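Local coordinates for protein 5-carboxyvanillate decarboxylase (Sphingomonas paucimobilis, PDB 4L6D) that probably removes the 5-carboxylate of 5-carboxyvanillate to give vanillate, as a manganese-dependent carboxy-lyase built on the amidohydrolase fold, at residues A[8-13]-A[75-80]; A[47-52]-A[297-302]; A[69-74]-A[110-115]. All coordinates share one frame; numbering follows the deposited sequence. Where two conformers were deposited one is given.

Interaction 1. Residues A[8-13]-A[75-80]; sequences EEAVTF and SLTAPG. With MN (manganese (II) ion), chain I; VNL (4-hydroxy-3-methoxybenzoate), chain J.
Ser75 lies alongside Glu9, Ala10 and Val11, and the two strands run parallel with Ala10 paired to Ser75 and Val11 to Leu76. The backbone of Ser75 is gripped at both ends: its N donates to Glu9 O at 3.0 Å, and its O accepts from Val11 N. Two residues on, Thr77 N reaches Val11 O at 2.9 Å, with the donor close to the line of the carbonyl. The Ser75 hydroxyl, set between its own backbone N and carbonyl carbon (chi1 43°), makes no direct bond to the opposite strand. Instead OG donates to a water, 2.8 Å away, which is also weakly bonded to Glu9 N.

Leu76 works with the end of its chain. Its CD1 sits 3.7 Å from Val11 O and 4.2 Å from Phe13 CD2, meeting the ring obliquely, with Thr12 OG1 also close to it. Val11 in turn lays CG1 beside the Ser75 carbonyl. Thr77 sets CB against Ala10 CB, and its OG1 is hydrogen-bonded to the Tyr300 hydroxyl and lies near the methoxy carbon CV of the vanillate. Ala78 O comes closer to that same carbon, at 3.3 Å.

At the other end Glu8 stretches away from the neighbouring strand, CG anti to N and the chain extended, and its OE2 binds manganese at 2.2 Å. Tyr172 and Ser272 hold OE1, while the metal-bound water donates to Glu8 O; His174 and Asp297 are the other protein ligands. These are the first two parallel strands of an amidohydrolase TIM barrel, whose C-terminal ends carry the metal centre and the pocket that holds the vanillate.

Interaction 2. Residues A[47-52]-A[297-302]; sequences PAMIGR and DYPYQP. With MN (manganese (II) ion), chain I; VNL (4-hydroxy-3-methoxybenzoate), chain J.
The loop that follows the last barrel strand carries the metal ligand Asp297 and the pocket residue Tyr300, and helix 49-54 packs against it through Met49 and Arg52. Arg52 bends at chi3 (60°) so that its guanidinium slides past Pro299: NH1 donates to Pro299 O at 2.9 Å, the acceptor a little out of the guanidinium plane, while Pro299 CB lies over one face of the group. NH2 comes within 3.5 Å of Tyr298 CE1, the guanidinium and ring planes standing 76° apart. A water links NH2 to Pro299 O, and another joins Arg52 O to the Tyr298 hydroxyl; NE is salt-bridged to Glu59.

Pro299, preceded by a cis peptide bond, also covers the centre of the Tyr298 ring with its CB. Its CG meets Met49 SD at 3.8 Å. Beyond the sulfur, Met49 CE touches Tyr300 CD1 at 3.6 Å, and SD lies 4.5 Å from the ring centroid in an oblique Met-aromatic contact. Tyr300 stacks one face on the vanillate ring, CD1 to C1 3.3 Å.

In the same loop, Asp297 OD1 binds the manganese at 2.1 Å. Arg52 and its water hold the Pro299 carbonyl, while the apolar Met49 contact sits on the Tyr300 ring that stacks on the vanillate; the helix thereby probably helps to fix the position of that ring.

Interaction 3. Residues A[69-74]-A[110-115]; sequences VDMHLL and RFAGLG
Arg110 folds back on Val69 and Asp70, just ahead of Met71, and holds two consecutive carbonyls with the edge of its guanidinium. NE donates to Asp70 O at 2.8 Å and NH2 to Val69 O at 2.9 Å, both acceptors lying in the guanidinium plane. Bends at chi2 and chi3 (-55° and -60°) turn the chain back to reach them, and NH1 is left to a salt bridge with Asp65.

From there the parallel ladder takes over. Arg110 O accepts from His72 N, and Ala112 N donates to His72 O. Leu74 N then gives an almost straight bond to Ala112 O, 2.8 Å long at 176°, although it meets that oxygen from above the carbonyl plane. Leu114 N closes the series on Leu74 O.

The side chains sort onto two faces. On one, His72 CB meets the Phe111 ring at its edge, 3.8 Å from CD1, and Leu74 CD1 approaches Phe111 CD1 obliquely; helix 59-67 lies against this face through Met64 and Arg60. On the other, Leu73 CD1 wedges between Ala112 CB at 3.7 Å and Leu114 CD2 at 3.8 Å, while Met71 CE approaches Ala112 CB more loosely. Strands 71-76 and 111-115, joined through helix 86-106, form a beta-alpha-beta unit of the TIM barrel, and Leu73 and Ala112 share the face that leads toward the barrel interior.

All three contacts are buried. Interaction 1 is deepest, its centre about 9 Å from the centre of the chain, against about 14 Å for interaction 3 and about 16 Å for interaction 2, where Met49 and Arg52 are partly exposed. Interactions 1 and 3 share strand 71-76, which pairs with strand 5-11 on one side and strand 111-115 on the other. Interaction 3 buries the most surface of the three and relies on a backbone ladder, an arginine that binds two backbone carbonyls and apolar side chains. Interactions 1 and 2 share the manganese and the vanillate, and Glu9 OE2 bonds Tyr298 N between them. Interaction 2, a helix against a loop, depends more on side chains and water.

Interaction 1. Residues A[8-13]-A[75-80]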
loop_
_atom_site.group_PDB
_atom_site.type_symbol
_atom_site.label_atom_id
_atom_site.label_comp_id
_atom_site.label_asym_id
_atom_site.label_seq_id
_atom_site.Cartn_x
_atom_site.Cartn_y
_atom_site.Cartn_z
ATOM N N GLU A 8 8.535 -18.454 4.507
ATOM C CA GLU A 8 9.350 -17.230 4.537
ATOM C C GLU A 8 10.273 -17.229 5.745
ATOM O O GLU A 8 10.240 -16.317 6.576
ATOM C CB GLU A 8 8.492 -15.957 4.542
ATOM C CG GLU A 8 9.291 -14.726 4.035
ATOM C CD GLU A 8 8.545 -13.412 4.212
ATOM O OE1 GLU A 8 7.488 -13.226 3.564
ATOM O OE2 GLU A 8 9.012 -12.559 4.999
ATOM N N GLU A 9 11.115 -18.252 5.829
ATOM C CA GLU A 9 11.828 -18.522 7.060
ATOM C C GLU A 9 13.285 -18.173 6.868
ATOM O O GLU A 9 14.005 -18.834 6.131
ATOM C CB GLU A 9 11.601 -19.979 7.487
ATOM C CG GLU A 9 10.112 -20.379 7.375
ATOM C CD GLU A 9 9.189 -19.319 7.967
ATOM O OE1 GLU A 9 8.180 -18.943 7.307
ATOM O OE2 GLU A 9 9.493 -18.848 9.086
ATOM N N ALA A 10 13.693 -17.098 7.529
ATOM C CA ALA A 10 15.003 -16.498 7.324
ATOM C C ALA A 10 16.124 -17.282 7.988
ATOM O O ALA A 10 15.951 -17.860 9.064
ATOM C CB ALA A 10 14.991 -15.067 7.855
ATOM N N VAL A 11 17.288 -17.256 7.342
ATOM C CA VAL A 11 18.494 -17.888 7.853
ATOM C C VAL A 11 19.676 -17.002 7.445
ATOM O O VAL A 11 19.542 -16.160 6.567
ATOM C CB VAL A 11 18.651 -19.325 7.277
ATOM C CG1 VAL A 11 18.934 -19.293 5.760
ATOM C CG2 VAL A 11 19.710 -20.118 8.014
ATOM N N THR A 12 20.824 -17.174 8.087
ATOM C CA THR A 12 22.037 -16.553 7.572
ATOM C C THR A 12 23.204 -17.517 7.704
ATOM O O THR A 12 23.066 -18.590 8.298
ATOM C CB THR A 12 22.352 -15.210 8.240
ATOM O OG1 THR A 12 23.406 -14.558 7.513
ATOM C CG2 THR A 12 22.772 -15.405 9.702
ATOM N N PHE A 13 24.340 -17.128 7.141
ATOM C CA PHE A 13 25.540 -17.955 7.139
ATOM C C PHE A 13 26.723 -17.069 7.476
ATOM O O PHE A 13 26.715 -15.879 7.155
ATOM C CB PHE A 13 25.737 -18.603 5.763
ATOM C CG PHE A 13 24.542 -19.379 5.286
ATOM C CD1 PHE A 13 24.259 -20.630 5.816
ATOM C CD2 PHE A 13 23.712 -18.857 4.307
ATOM C CE1 PHE A 13 23.145 -21.344 5.383
ATOM C CE2 PHE A 13 22.602 -19.568 3.862
ATOM C CZ PHE A 13 22.323 -20.814 4.403
ATOM N N SER A 75 15.441 -19.080 3.506
ATOM C CA SER A 75 15.936 -18.069 2.573
ATOM C C SER A 75 16.977 -17.227 3.286
ATOM O O SER A 75 16.794 -16.876 4.457
ATOM C CB SER A 75 14.779 -17.178 2.087
ATOM O OG SER A 75 13.906 -16.823 3.159
ATOM N N LEU A 76 18.055 -16.877 2.593
ATOM C CA LEU A 76 19.002 -15.933 3.168
ATOM C C LEU A 76 18.284 -14.615 3.470
ATOM O O LEU A 76 17.633 -14.031 2.608
ATOM C CB LEU A 76 20.182 -15.705 2.225
ATOM C CG LEU A 76 21.148 -14.616 2.705
ATOM C CD1 LEU A 76 21.875 -15.062 3.968
ATOM C CD2 LEU A 76 22.165 -14.256 1.610
ATOM N N THR A 77 18.421 -14.164 4.712
ATOM C CA THR A 77 17.644 -13.046 5.231
ATOM C C THR A 77 17.972 -11.754 4.494
ATOM O O THR A 77 19.096 -11.566 4.030
ATOM C CB THR A 77 17.899 -12.893 6.748
ATOM O OG1 THR A 77 16.985 -11.939 7.293
ATOM C CG2 THR A 77 19.340 -12.468 7.035
ATOM N N ALA A 78 16.977 -10.879 4.362
ATOM C CA ALA A 78 17.212 -9.564 3.789
ATOM C C ALA A 78 18.291 -8.855 4.615
ATOM O O ALA A 78 18.361 -9.025 5.835
ATOM C CB ALA A 78 15.916 -8.757 3.802
ATOM N N PRO A 79 19.142 -8.048 3.963
ATOM C CA PRO A 79 19.139 -7.655 2.549
ATOM C C PRO A 79 19.911 -8.591 1.620
ATOM O O PRO A 79 20.322 -8.172 0.535
ATOM C CB PRO A 79 19.831 -6.291 2.593
ATOM C CG PRO A 79 20.861 -6.468 3.675
ATOM C CD PRO A 79 20.192 -7.341 4.722
ATOM N N GLY A 80 20.079 -9.846 2.018
ATOM C CA GLY A 80 20.786 -10.806 1.188
ATOM C C GLY A 80 22.196 -10.345 0.891
ATOM O O GLY A 80 22.908 -9.911 1.804
HETATM MN MN MN I . 10.786 -12.127 6.197
HETATM C C1 VNL J . 12.221 -8.042 10.184
HETATM C CO1 VNL J . 11.041 -8.775 10.002
HETATM C CO2 VNL J . 13.317 -8.194 9.312
HETATM C CM1 VNL J . 10.933 -9.690 8.939
HETATM C CM2 VNL J . 13.226 -9.085 8.245
HETATM O OM VNL J . 14.237 -9.299 7.344
HETATM C CZ VNL J . 11.998 -9.863 8.055
HETATM C CC VNL J . 12.329 -7.098 11.353
HETATM C CV VNL J . 15.472 -8.566 7.452
HETATM O O1 VNL J . 11.504 -7.159 12.304
HETATM O O2 VNL J . 13.296 -6.300 11.386
HETATM O O3 VNL J . 12.101 -10.936 7.215
HETATM O O HOH W 1 11.931 -13.998 6.197
HETATM O O HOH W 2 11.859 -18.593 2.601
#

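Interaction 2. Residues A[47-52]-A[297-302]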
loop_
_atom_site.group_PDB
_atom_site.type_symbol
_atom_site.label_atom_id
_atom_site.label_comp_id
_atom_site.label_asym_id
_atom_site.label_seq_id
_atom_site.Cartn_x
_atom_site.Cartn_y
_atom_site.Cartn_z
ATOM N N PRO A 47 20.925 -7.835 19.682
ATOM C CA PRO A 47 22.128 -8.676 19.718
ATOM C C PRO A 47 21.882 -10.186 19.589
ATOM O O PRO A 47 22.817 -10.915 19.263
ATOM C CB PRO A 47 22.733 -8.356 21.088
ATOM C CG PRO A 47 21.554 -7.982 21.925
ATOM C CD PRO A 47 20.620 -7.256 21.005
ATOM N N ALA A 48 20.661 -10.649 19.832
ATOM C CA ALA A 48 20.374 -12.084 19.763
ATOM C C ALA A 48 20.090 -12.553 18.343
ATOM O O ALA A 48 20.098 -13.754 18.054
ATOM C CB ALA A 48 19.192 -12.430 20.663
ATOM N N MET A 49 19.829 -11.606 17.450
ATOM C CA MET A 49 19.294 -11.973 16.145
ATOM C C MET A 49 20.244 -12.777 15.248
ATOM O O MET A 49 19.804 -13.703 14.574
ATOM C CB MET A 49 18.747 -10.741 15.426
ATOM C CG MET A 49 17.955 -11.067 14.176
ATOM S SD MET A 49 16.501 -12.099 14.481
ATOM C CE MET A 49 15.317 -10.901 15.086
ATOM N N ILE A 50 21.529 -12.434 15.211
ATOM C CA ILE A 50 22.465 -13.223 14.398
ATOM C C ILE A 50 22.430 -14.702 14.780
ATOM O O ILE A 50 22.366 -15.570 13.913
ATOM C CB ILE A 50 23.907 -12.682 14.467
ATOM C CG1 ILE A 50 24.013 -11.387 13.663
ATOM C CG2 ILE A 50 24.909 -13.723 13.947
ATOM C CD1 ILE A 50 25.288 -10.633 13.878
ATOM N N GLY A 51 22.446 -14.981 16.077
ATOM C CA GLY A 51 22.405 -16.356 16.544
ATOM C C GLY A 51 21.128 -17.069 16.130
ATOM O O GLY A 51 21.172 -18.224 15.692
ATOM N N ARG A 52 19.992 -16.390 16.258
ATOM C CA ARG A 52 18.712 -16.997 15.915
ATOM C C ARG A 52 18.554 -17.238 14.414
ATOM O O ARG A 52 17.984 -18.247 13.997
ATOM C CB ARG A 52 17.564 -16.175 16.507
ATOM C CG ARG A 52 17.733 -16.028 18.029
ATOM C CD ARG A 52 16.531 -15.438 18.723
ATOM N NE ARG A 52 15.356 -16.267 18.505
ATOM C CZ ARG A 52 14.292 -15.855 17.834
ATOM N NH1 ARG A 52 14.261 -14.620 17.352
ATOM N NH2 ARG A 52 13.262 -16.668 17.654
ATOM N N ASP A 297 7.572 -16.216 8.998
ATOM C CA ASP A 297 8.554 -15.133 9.111
ATOM C C ASP A 297 9.453 -15.304 10.348
ATOM O O ASP A 297 9.853 -14.323 10.979
ATOM C CB ASP A 297 7.892 -13.740 9.104
ATOM C CG ASP A 297 8.562 -12.779 8.145
ATOM O OD1 ASP A 297 9.733 -13.009 7.786
ATOM O OD2 ASP A 297 7.916 -11.780 7.757
ATOM N N TYR A 298 9.776 -16.552 10.685
ATOM C CA TYR A 298 10.736 -16.853 11.742
ATOM C C TYR A 298 12.141 -16.456 11.242
ATOM O O TYR A 298 12.422 -16.602 10.059
ATOM C CB TYR A 298 10.672 -18.353 12.051
ATOM C CG TYR A 298 11.595 -18.780 13.161
ATOM C CD1 TYR A 298 11.176 -18.748 14.482
ATOM C CD2 TYR A 298 12.900 -19.197 12.891
ATOM C CE1 TYR A 298 12.018 -19.127 15.505
ATOM C CE2 TYR A 298 13.749 -19.574 13.908
ATOM C CZ TYR A 298 13.300 -19.545 15.216
ATOM O OH TYR A 298 14.130 -19.910 16.251
ATOM N N PRO A 299 13.030 -15.954 12.125
ATOM C CA PRO A 299 12.909 -15.745 13.573
ATOM C C PRO A 299 12.397 -14.367 13.955
ATOM O O PRO A 299 12.417 -14.004 15.138
ATOM C CB PRO A 299 14.352 -15.910 14.049
ATOM C CG PRO A 299 15.157 -15.323 12.937
ATOM C CD PRO A 299 14.417 -15.736 11.664
ATOM N N TYR A 300 11.944 -13.606 12.972
ATOM C CA TYR A 300 11.438 -12.266 13.241
ATOM C C TYR A 300 10.060 -12.289 13.906
ATOM O O TYR A 300 9.657 -11.319 14.551
ATOM C CB TYR A 300 11.435 -11.452 11.947
ATOM C CG TYR A 300 12.829 -11.299 11.348
ATOM C CD1 TYR A 300 13.758 -10.421 11.908
ATOM C CD2 TYR A 300 13.226 -12.052 10.245
ATOM C CE1 TYR A 300 15.043 -10.286 11.377
ATOM C CE2 TYR A 300 14.509 -11.920 9.705
ATOM C CZ TYR A 300 15.408 -11.036 10.272
ATOM O OH TYR A 300 16.675 -10.894 9.749
ATOM N N GLN A 301 9.340 -13.398 13.732
ATOM C CA GLN A 301 8.083 -13.652 14.431
ATOM C C GLN A 301 8.112 -15.058 15.016
ATOM O O GLN A 301 8.830 -15.926 14.515
ATOM C CB GLN A 301 6.893 -13.500 13.492
ATOM C CG GLN A 301 6.764 -12.089 12.971
ATOM C CD GLN A 301 5.365 -11.739 12.507
ATOM O OE1 GLN A 301 5.193 -10.811 11.738
ATOM N NE2 GLN A 301 4.360 -12.445 13.019
ATOM N N PRO A 302 7.334 -15.292 16.082
ATOM C CA PRO A 302 7.307 -16.608 16.728
ATOM C C PRO A 302 6.422 -17.620 16.004
ATOM O O PRO A 302 5.439 -17.258 15.358
ATOM C CB PRO A 302 6.697 -16.298 18.093
ATOM C CG PRO A 302 5.808 -15.146 17.846
ATOM C CD PRO A 302 6.565 -14.297 16.850
HETATM MN MN MN I . 10.786 -12.127 6.197
HETATM C C1 VNL J . 12.221 -8.042 10.184
HETATM C CO1 VNL J . 11.041 -8.775 10.002
HETATM C CO2 VNL J . 13.317 -8.194 9.312
HETATM C CM1 VNL J . 10.933 -9.690 8.939
HETATM C CM2 VNL J . 13.226 -9.085 8.245
HETATM O OM VNL J . 14.237 -9.299 7.344
HETATM C CZ VNL J . 11.998 -9.863 8.055
HETATM C CC VNL J . 12.329 -7.098 11.353
HETATM C CV VNL J . 15.472 -8.566 7.452
HETATM O O1 VNL J . 11.504 -7.159 12.304
HETATM O O2 VNL J . 13.296 -6.300 11.386
HETATM O O3 VNL J . 12.101 -10.936 7.215
HETATM O O HOH W 3 16.689 -20.102 15.574
HETATM O O HOH W 4 10.678 -15.821 16.951
HETATM O O HOH W 1 11.931 -13.998 6.197
#

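Interaction 3. Residues A[69-74]-A[110-115]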
loop_
_atom_site.group_PDB
_atom_site.type_symbol
_atom_site.label_atom_id
_atom_site.label_comp_id
_atom_site.label_asym_id
_atom_site.label_seq_id
_atom_site.Cartn_x
_atom_site.Cartn_y
_atom_site.Cartn_z
ATOM N N VAL A 69 5.377 -28.256 13.205
ATOM C CA VAL A 69 5.708 -27.700 11.899
ATOM C C VAL A 69 6.599 -28.675 11.160
ATOM O O VAL A 69 7.697 -28.973 11.610
ATOM C CB VAL A 69 6.452 -26.368 12.020
ATOM C CG1 VAL A 69 6.783 -25.820 10.638
ATOM C CG2 VAL A 69 5.623 -25.358 12.818
ATOM N N ASP A 70 6.126 -29.162 10.020
ATOM C CA ASP A 70 6.865 -30.150 9.247
ATOM C C ASP A 70 8.144 -29.576 8.640
ATOM O O ASP A 70 9.201 -30.195 8.719
ATOM C CB ASP A 70 5.973 -30.730 8.143
ATOM C CG ASP A 70 4.696 -31.351 8.687
ATOM O OD1 ASP A 70 3.860 -30.622 9.276
ATOM O OD2 ASP A 70 4.520 -32.574 8.502
ATOM N N MET A 71 8.044 -28.405 8.021
ATOM C CA MET A 71 9.185 -27.827 7.303
ATOM C C MET A 71 9.304 -26.315 7.378
ATOM O O MET A 71 8.311 -25.593 7.506
ATOM C CB MET A 71 9.119 -28.194 5.808
ATOM C CG MET A 71 9.104 -29.681 5.508
ATOM S SD MET A 71 9.174 -30.037 3.737
ATOM C CE MET A 71 10.942 -29.832 3.458
ATOM N N HIS A 72 10.544 -25.851 7.274
ATOM C CA HIS A 72 10.830 -24.472 6.894
ATOM C C HIS A 72 11.425 -24.454 5.506
ATOM O O HIS A 72 12.356 -25.225 5.207
ATOM C CB HIS A 72 11.871 -23.839 7.808
ATOM C CG HIS A 72 11.329 -23.322 9.099
ATOM N ND1 HIS A 72 12.040 -22.444 9.889
ATOM C CD2 HIS A 72 10.169 -23.570 9.751
ATOM C CE1 HIS A 72 11.330 -22.154 10.965
ATOM N NE2 HIS A 72 10.201 -22.839 10.916
ATOM N N LEU A 73 10.891 -23.573 4.667
ATOM C CA LEU A 73 11.555 -23.171 3.423
ATOM C C LEU A 73 12.457 -21.992 3.759
ATOM O O LEU A 73 11.982 -20.882 4.029
ATOM C CB LEU A 73 10.513 -22.787 2.365
ATOM C CG LEU A 73 11.044 -22.239 1.043
ATOM C CD1 LEU A 73 11.798 -23.317 0.243
ATOM C CD2 LEU A 73 9.885 -21.649 0.227
ATOM N N LEU A 74 13.757 -22.260 3.787
ATOM C CA LEU A 74 14.744 -21.280 4.242
ATOM C C LEU A 74 15.136 -20.321 3.126
ATOM O O LEU A 74 15.191 -20.704 1.959
ATOM C CB LEU A 74 16.001 -21.996 4.742
ATOM C CG LEU A 74 15.809 -23.036 5.845
ATOM C CD1 LEU A 74 17.096 -23.833 6.068
ATOM C CD2 LEU A 74 15.383 -22.370 7.149
ATOM N N ARG A 110 12.920 -31.817 6.758
ATOM C CA ARG A 110 12.541 -30.678 7.602
ATOM C C ARG A 110 12.861 -29.326 6.982
ATOM O O ARG A 110 12.265 -28.317 7.350
ATOM C CB ARG A 110 13.199 -30.761 8.981
ATOM C CG ARG A 110 13.000 -32.108 9.701
ATOM C CD ARG A 110 11.520 -32.522 9.857
ATOM N NE ARG A 110 10.694 -31.583 10.631
ATOM C CZ ARG A 110 10.650 -31.542 11.958
ATOM N NH1 ARG A 110 11.398 -32.362 12.674
ATOM N NH2 ARG A 110 9.872 -30.662 12.580
ATOM N N PHE A 111 13.799 -29.294 6.043
ATOM C CA PHE A 111 14.180 -28.019 5.456
ATOM C C PHE A 111 14.221 -28.079 3.950
ATOM O O PHE A 111 14.738 -29.035 3.377
ATOM C CB PHE A 111 15.518 -27.539 6.032
ATOM C CG PHE A 111 15.462 -27.310 7.513
ATOM C CD1 PHE A 111 14.796 -26.203 8.019
ATOM C CD2 PHE A 111 16.002 -28.225 8.398
ATOM C CE1 PHE A 111 14.701 -26.000 9.383
ATOM C CE2 PHE A 111 15.910 -28.028 9.761
ATOM C CZ PHE A 111 15.253 -26.916 10.253
ATOM N N ALA A 112 13.650 -27.054 3.331
ATOM C CA ALA A 112 13.820 -26.802 1.907
ATOM C C ALA A 112 14.535 -25.455 1.810
ATOM O O ALA A 112 14.683 -24.766 2.820
ATOM C CB ALA A 112 12.466 -26.781 1.190
ATOM N N GLY A 113 14.992 -25.068 0.620
ATOM C CA GLY A 113 15.755 -23.841 0.514
ATOM C C GLY A 113 15.602 -23.073 -0.777
ATOM O O GLY A 113 15.453 -23.651 -1.854
ATOM N N LEU A 114 15.649 -21.749 -0.644
ATOM C CA LEU A 114 15.667 -20.830 -1.773
ATOM C C LEU A 114 17.079 -20.304 -1.949
ATOM O O LEU A 114 17.714 -19.854 -0.988
ATOM C CB LEU A 114 14.725 -19.659 -1.511
ATOM C CG LEU A 114 13.256 -20.026 -1.255
ATOM C CD1 LEU A 114 12.441 -18.763 -1.048
ATOM C CD2 LEU A 114 12.695 -20.832 -2.427
ATOM N N GLY A 115 17.585 -20.376 -3.172
ATOM C CA GLY A 115 18.877 -19.797 -3.489
ATOM C C GLY A 115 18.711 -18.322 -3.762
ATOM O O GLY A 115 17.599 -17.862 -4.001
#